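Local coordinates for sp1 protein (Swine acute diarrhea syndrome coronavirus, PDB 6LPA) that is the nsp1 protein of a porcine alphacoronavirus and probably suppresses host gene expression, which would link it to host proliferation and immune evasion, at residues F44-F47 / G48-D51; A9-D13 / Q14-A18; A80-R83 / C84-G87. All blocks are in the same frame, centred on the assembly; numbering follows the deposited sequence.

Contact 1 of 3, residues F44-F47 / G48-D51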
loop_
_atom_site.group_PDB
_atom_site.type_symbol
_atom_site.label_atom_id
_atom_site.label_comp_id
_atom_site.label_asym_id
_atom_site.label_seq_id
_atom_site.Cartn_x
_atom_site.Cartn_y
_atom_site.Cartn_z
ATOM N N PHE A 44 -10.462 11.843 8.340
ATOM C CA PHE A 44 -9.662 10.867 9.056
ATOM C C PHE A 44 -10.570 9.878 9.778
ATOM O O PHE A 44 -11.445 10.274 10.553
ATOM C CB PHE A 44 -8.733 11.532 10.066
ATOM C CG PHE A 44 -7.978 10.537 10.919
ATOM C CD1 PHE A 44 -6.765 10.024 10.492
ATOM C CD2 PHE A 44 -8.489 10.109 12.137
ATOM C CE1 PHE A 44 -6.076 9.107 11.278
ATOM C CE2 PHE A 44 -7.815 9.207 12.920
ATOM C CZ PHE A 44 -6.609 8.697 12.493
ATOM N N VAL A 45 -10.322 8.594 9.565
ATOM C CA VAL A 45 -11.121 7.534 10.141
ATOM C C VAL A 45 -10.152 6.684 10.938
ATOM O O VAL A 45 -9.224 6.095 10.371
ATOM C CB VAL A 45 -11.842 6.718 9.061
ATOM C CG1 VAL A 45 -12.777 5.675 9.684
ATOM C CG2 VAL A 45 -12.578 7.667 8.118
ATOM N N ALA A 46 -10.340 6.650 12.254
ATOM C CA ALA A 46 -9.458 5.881 13.116
ATOM C C ALA A 46 -9.587 4.390 12.819
ATOM O O ALA A 46 -10.648 3.897 12.418
ATOM C CB ALA A 46 -9.790 6.150 14.586
ATOM N N PHE A 47 -8.496 3.664 13.019
ATOM C CA PHE A 47 -8.575 2.216 12.936
ATOM C C PHE A 47 -9.477 1.707 14.052
ATOM O O PHE A 47 -9.346 2.122 15.211
ATOM C CB PHE A 47 -7.199 1.572 13.051
ATOM C CG PHE A 47 -7.251 0.065 12.999
ATOM C CD1 PHE A 47 -7.326 -0.594 11.775
ATOM C CD2 PHE A 47 -7.317 -0.689 14.168
ATOM C CE1 PHE A 47 -7.419 -1.974 11.700
ATOM C CE2 PHE A 47 -7.379 -2.070 14.107
ATOM C CZ PHE A 47 -7.445 -2.721 12.860
ATOM N N GLY A 48 -10.376 0.791 13.704
ATOM C CA GLY A 48 -11.430 0.361 14.592
ATOM C C GLY A 48 -12.787 0.889 14.206
ATOM O O GLY A 48 -13.802 0.311 14.615
ATOM N N LEU A 49 -12.832 1.953 13.396
ATOM C CA LEU A 49 -14.076 2.553 12.941
ATOM C C LEU A 49 -14.326 2.325 11.455
ATOM O O LEU A 49 -15.204 2.965 10.881
ATOM C CB LEU A 49 -14.085 4.055 13.252
ATOM C CG LEU A 49 -13.679 4.457 14.666
ATOM C CD1 LEU A 49 -13.887 5.957 14.882
ATOM C CD2 LEU A 49 -14.445 3.663 15.685
ATOM N N GLN A 50 -13.598 1.406 10.813
ATOM C CA GLN A 50 -13.824 1.202 9.388
ATOM C C GLN A 50 -15.235 0.731 9.108
ATOM O O GLN A 50 -15.727 0.908 7.991
ATOM C CB GLN A 50 -12.813 0.204 8.800
ATOM C CG GLN A 50 -12.823 -1.169 9.457
ATOM C CD GLN A 50 -11.830 -1.244 10.591
ATOM O OE1 GLN A 50 -11.424 -0.213 11.134
ATOM N NE2 GLN A 50 -11.419 -2.457 10.950
ATOM N N ASP A 51 -15.912 0.150 10.096
ATOM C CA ASP A 51 -17.274 -0.274 9.822
ATOM C C ASP A 51 -18.240 0.918 9.753
ATOM O O ASP A 51 -19.389 0.722 9.355
ATOM C CB ASP A 51 -17.703 -1.336 10.862
ATOM C CG ASP A 51 -16.808 -2.619 10.825
ATOM O OD1 ASP A 51 -16.106 -2.869 9.812
ATOM O OD2 ASP A 51 -16.800 -3.389 11.817
#

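Contact 2 of 3, residues A9-D13 / Q14-A18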
loop_
_atom_site.group_PDB
_atom_site.type_symbol
_atom_site.label_atom_id
_atom_site.label_comp_id
_atom_site.label_asym_id
_atom_site.label_seq_id
_atom_site.Cartn_x
_atom_site.Cartn_y
_atom_site.Cartn_z
ATOM N N ALA A 9 -9.649 16.808 9.245
ATOM C CA ALA A 9 -11.065 16.709 9.549
ATOM C C ALA A 9 -11.385 15.280 9.977
ATOM O O ALA A 9 -11.483 14.377 9.140
ATOM C CB ALA A 9 -11.903 17.133 8.348
ATOM N N VAL A 10 -11.558 15.078 11.277
ATOM C CA VAL A 10 -11.809 13.753 11.833
ATOM C C VAL A 10 -13.301 13.470 11.781
ATOM O O VAL A 10 -14.112 14.257 12.287
ATOM C CB VAL A 10 -11.287 13.657 13.269
ATOM C CG1 VAL A 10 -11.700 12.310 13.889
ATOM C CG2 VAL A 10 -9.773 13.872 13.283
ATOM N N ALA A 11 -13.667 12.339 11.177
ATOM C CA ALA A 11 -15.071 12.036 10.965
ATOM C C ALA A 11 -15.791 11.921 12.303
ATOM O O ALA A 11 -15.239 11.403 13.275
ATOM C CB ALA A 11 -15.204 10.743 10.163
ATOM N N SER A 12 -17.029 12.436 12.355
ATOM C CA SER A 12 -17.806 12.351 13.585
ATOM C C SER A 12 -19.229 11.843 13.365
ATOM O O SER A 12 -20.000 11.787 14.330
ATOM C CB SER A 12 -17.864 13.713 14.301
ATOM O OG SER A 12 -18.387 14.685 13.434
ATOM N N ASP A 13 -19.613 11.473 12.148
ATOM C CA ASP A 13 -20.954 10.958 11.914
ATOM C C ASP A 13 -21.079 9.487 12.327
ATOM O O ASP A 13 -20.101 8.730 12.355
ATOM C CB ASP A 13 -21.335 11.064 10.437
ATOM C CG ASP A 13 -21.829 12.423 10.058
ATOM O OD1 ASP A 13 -22.246 13.177 10.964
ATOM O OD2 ASP A 13 -21.809 12.724 8.847
ATOM N N GLN A 14 -22.325 9.088 12.617
ATOM C CA GLN A 14 -22.655 7.674 12.806
ATOM C C GLN A 14 -22.244 6.827 11.607
ATOM O O GLN A 14 -21.746 5.703 11.764
ATOM C CB GLN A 14 -24.157 7.518 13.025
ATOM C CG GLN A 14 -24.546 7.316 14.433
ATOM C CD GLN A 14 -24.106 5.980 14.977
ATOM O OE1 GLN A 14 -23.397 5.194 14.317
ATOM N NE2 GLN A 14 -24.496 5.727 16.204
ATOM N N GLU A 15 -22.499 7.324 10.402
ATOM C CA GLU A 15 -22.113 6.657 9.170
ATOM C C GLU A 15 -21.326 7.635 8.316
ATOM O O GLU A 15 -21.619 8.833 8.295
ATOM C CB GLU A 15 -23.339 6.128 8.387
ATOM C CG GLU A 15 -23.589 4.636 8.589
ATOM C CD GLU A 15 -24.297 3.983 7.405
ATOM O OE1 GLU A 15 -24.347 2.732 7.363
ATOM O OE2 GLU A 15 -24.802 4.721 6.523
ATOM N N ILE A 16 -20.323 7.117 7.620
ATOM C CA ILE A 16 -19.407 7.923 6.826
ATOM C C ILE A 16 -19.553 7.430 5.400
ATOM O O ILE A 16 -19.130 6.314 5.078
ATOM C CB ILE A 16 -17.953 7.802 7.322
ATOM C CG1 ILE A 16 -17.775 8.508 8.670
ATOM C CG2 ILE A 16 -16.951 8.390 6.337
ATOM C CD1 ILE A 16 -16.662 7.860 9.536
ATOM N N SER A 17 -20.193 8.227 4.554
ATOM C CA SER A 17 -20.191 7.917 3.132
ATOM C C SER A 17 -18.897 8.432 2.504
ATOM O O SER A 17 -18.532 9.599 2.690
ATOM C CB SER A 17 -21.401 8.540 2.447
ATOM O OG SER A 17 -21.253 8.398 1.050
ATOM N N ALA A 18 -18.194 7.561 1.776
ATOM C CA ALA A 18 -16.847 7.866 1.318
ATOM C C ALA A 18 -16.568 7.102 0.032
ATOM O O ALA A 18 -17.405 6.344 -0.461
ATOM C CB ALA A 18 -15.812 7.524 2.396
HETATM O O HOH W 1 -21.557 10.781 6.802
#

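Contact 3 of 3, residues A80-R83 / C84-G87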
loop_
_atom_site.group_PDB
_atom_site.type_symbol
_atom_site.label_atom_id
_atom_site.label_comp_id
_atom_site.label_asym_id
_atom_site.label_seq_id
_atom_site.Cartn_x
_atom_site.Cartn_y
_atom_site.Cartn_z
ATOM N N ALA A 80 -5.768 -3.197 3.583
ATOM C CA ALA A 80 -4.443 -3.570 4.073
ATOM C C ALA A 80 -4.334 -3.368 5.584
ATOM O O ALA A 80 -4.929 -2.450 6.161
ATOM C CB ALA A 80 -3.353 -2.764 3.365
ATOM N N ARG A 81 -3.550 -4.234 6.224
ATOM C CA ARG A 81 -3.417 -4.268 7.682
ATOM C C ARG A 81 -1.954 -4.394 8.101
ATOM O O ARG A 81 -1.519 -5.450 8.576
ATOM C CB ARG A 81 -4.240 -5.416 8.271
ATOM C CG ARG A 81 -5.743 -5.271 8.115
ATOM C CD ARG A 81 -6.289 -4.231 9.081
ATOM N NE ARG A 81 -7.736 -4.078 8.953
ATOM C CZ ARG A 81 -8.334 -3.389 7.989
ATOM N NH1 ARG A 81 -7.616 -2.771 7.056
ATOM N NH2 ARG A 81 -9.652 -3.311 7.959
ATOM N N PRO A 82 -1.172 -3.322 7.991
ATOM C CA PRO A 82 0.150 -3.318 8.616
ATOM C C PRO A 82 0.030 -3.079 10.111
ATOM O O PRO A 82 -0.975 -2.566 10.621
ATOM C CB PRO A 82 0.862 -2.149 7.937
ATOM C CG PRO A 82 -0.239 -1.188 7.688
ATOM C CD PRO A 82 -1.478 -2.017 7.379
ATOM N N ARG A 83 1.081 -3.466 10.823
ATOM C CA ARG A 83 1.140 -3.154 12.239
ATOM C C ARG A 83 1.192 -1.640 12.426
ATOM O O ARG A 83 1.676 -0.899 11.562
ATOM C CB ARG A 83 2.357 -3.812 12.890
ATOM C CG ARG A 83 2.510 -5.295 12.581
ATOM C CD ARG A 83 3.993 -5.691 12.570
ATOM N NE ARG A 83 4.233 -7.116 12.310
ATOM C CZ ARG A 83 4.839 -7.596 11.221
ATOM N NH1 ARG A 83 5.256 -6.775 10.264
ATOM N NH2 ARG A 83 5.023 -8.904 11.086
ATOM N N CYS A 84 0.649 -1.178 13.546
ATOM C CA CYS A 84 0.661 0.245 13.881
ATOM C C CYS A 84 -0.200 1.068 12.934
ATOM O O CYS A 84 -0.071 2.296 12.897
ATOM C CB CYS A 84 2.085 0.810 13.890
ATOM S SG CYS A 84 3.181 -0.073 15.019
ATOM N N LEU A 85 -1.069 0.428 12.148
ATOM C CA LEU A 85 -2.037 1.192 11.373
ATOM C C LEU A 85 -2.941 1.963 12.332
ATOM O O LEU A 85 -3.600 1.372 13.190
ATOM C CB LEU A 85 -2.859 0.263 10.475
ATOM C CG LEU A 85 -3.996 0.931 9.695
ATOM C CD1 LEU A 85 -3.435 2.034 8.778
ATOM C CD2 LEU A 85 -4.758 -0.098 8.873
ATOM N N ARG A 86 -2.967 3.282 12.198
ATOM C CA ARG A 86 -3.759 4.115 13.100
ATOM C C ARG A 86 -5.044 4.628 12.477
ATOM O O ARG A 86 -5.950 5.046 13.205
ATOM C CB ARG A 86 -2.934 5.318 13.578
ATOM C CG ARG A 86 -1.655 4.925 14.262
ATOM C CD ARG A 86 -1.966 3.956 15.412
ATOM N NE ARG A 86 -0.728 3.488 16.015
ATOM C CZ ARG A 86 -0.630 2.510 16.911
ATOM N NH1 ARG A 86 -1.715 1.866 17.354
ATOM N NH2 ARG A 86 0.572 2.185 17.372
ATOM N N GLY A 87 -5.150 4.616 11.160
ATOM C CA GLY A 87 -6.352 5.108 10.532
ATOM C C GLY A 87 -6.069 5.512 9.100
ATOM O O GLY A 87 -4.988 5.270 8.573
#

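Contact 1 of 3, residues F44-F47 / G48-D51
Val-45, on the last stretch of strand 42-46, lays its CG1 methyl along the backbone of Leu-49, 3.8 Å from Leu-49 O; the methyl also meets Leu-49 CB. With CG1 anti to the backbone N (chi1 -175°), the branch lies beside the carbonyl carbon, on the way to the returning chain. Ala-46 follows and supplies the acceptor of the bond that closes the turn. Leu-49 N donates to Ala-46 O at 3.1 Å and 157°, reaching the oxygen from above the carbonyl plane, while Ala-46 CB packs 4.1 Å from Leu-49 CD1. Phe-47 comes next; its ring runs beside the Gln-50 side chain, its plane 41° from that of the amide. The bent Gln-50 chain folds OE1 back onto Gly-48 N, which donates to it at 3.0 Å and so fixes which end of the amide faces the turn. Arg-81 packs against both Phe-47 and Gln-50. Gly-48 takes a positive phi, which glycine accepts readily because it carries no CB to press on the preceding carbonyl. Glycine at the third position, with a hydrogen bond from the N of the fourth residue to the O of the first, is a common form of the type II beta turn, here leading out of strand 42-46 of the barrel toward a 3-10 segment.

Contact 2 of 3, residues A9-D13 / Q14-A18
Ala-11 presents its CB to the outer end of Ile-16, meeting CD1 at 3.3 Å, tighter than usual van der Waals contact, and CG1 at 3.7 Å. The pair spans a connection between two sheets: strand 6-11 of the six-stranded, barrel-like sheet, where it pairs with 42-46 and 96-104, ends at Ala-11, and the chain swings through Ser-12 to Glu-15 before entering strand 16-17, which pairs in parallel with strand 53-54. Ala-11 points its CB toward the returning chain, whereas Ile-16 has to reach. Its CG1 stands beside the backbone N, anti to the carbonyl carbon (chi1 -71°), and an extended chi2 of 151° carries CD1 out to the alanine methyl. Ile-52 and Ser-92 also touch Ile-16, so the buried isoleucine is packed from several parts of the fold.

No direct hydrogen bond joins the residues before and after the bend. Asp-13 instead turns its CB against the backbone of the returning chain, 3.1 Å from Glu-15 O, and places its carboxylate near that carbonyl, where two acceptors cannot bond to each other. The other carboxylate oxygen, OD1, accepts from Asn-95 ND2, which ties the bend to the loop before strand 96-104. A water resolves the meeting of acceptors by donating to both: it lies 2.8 Å from Asp-13 OD2 and a rather short 2.5 Å from Glu-15 O.

Contact 3 of 3, residues A80-R83 / C84-G87
Cys-84, a residue with a side chain, holds the left-handed backbone conformation that glycine more often takes (phi 67°). The positive phi brings Cys-84 CB to 2.9 Å from the carbonyl oxygen Arg-83 O, a closeness that explains why residues with a CB are less common here. This conformation belongs to the third position of a type II beta turn running from Pro-82 to Leu-85, which delivers the chain from the loop after strand 71-77 into strand 85-91. Just past the turn, Arg-86 and Gly-87 both face Leu-65 in a classic beta bulge. The bond that closes the turn is weak: Leu-85 N lies 3.4 Å from Pro-82 O, with an angle of 147° at the hydrogen.

Apolar packing accompanies that bond. Leu-85 crosses the proline ring at a slant, its CB meeting both Pro-82 CG and CD while its CD2 branch lies 4.1 Å from Pro-82 CD. Leu-85 CG is anti to its own backbone N (chi1 175°), and from CG the CD2 branch carries the chain on past the ring to within 3.6 Å of Ala-80 O. The leucine is buried, with Phe-47 and Ala-64 among its further neighbours.

The two arginines before the turn's glycine-like position serve different ends. Arg-83 carries its guanidinium outward to the second subunit, where NH1 forms a salt bridge with Asp-60 of that chain; Pro-82 packs on Phe-61 of the same neighbour, so the turn forms part of the dimer contact. Arg-81, by contrast, bends back along its own chain. Its NH1 donates to Phe-78 O and also to Ala-80 O, the latter at 2.9 Å, with the oxygen almost in the guanidinium plane but the nitrogen well above the carbonyl plane of Ala-80.

How the contacts relate
Along the chain the order is contact 2, contact 1, contact 3, and all three reach the mixed six-stranded sheet. Contacts 1 and 2, with centres about 9 Å apart, meet where Phe-44 makes probable backbone hydrogen bonds with Ala-9 and Ala-11. Contacts 1 and 3, about 11 Å apart between centres, adjoin through neighbouring strands 42-46 and 85-91. Contacts 2 and 3 do not touch: their centres are about 19 Å apart and their nearest atoms about 9 Å. Contact 1 therefore bridges the other two. Through the Phe-44 bonds strands 6-11 and 42-46 pair in parallel, closing the sheet into a barrel-like form, as in other coronavirus nsp1 proteins.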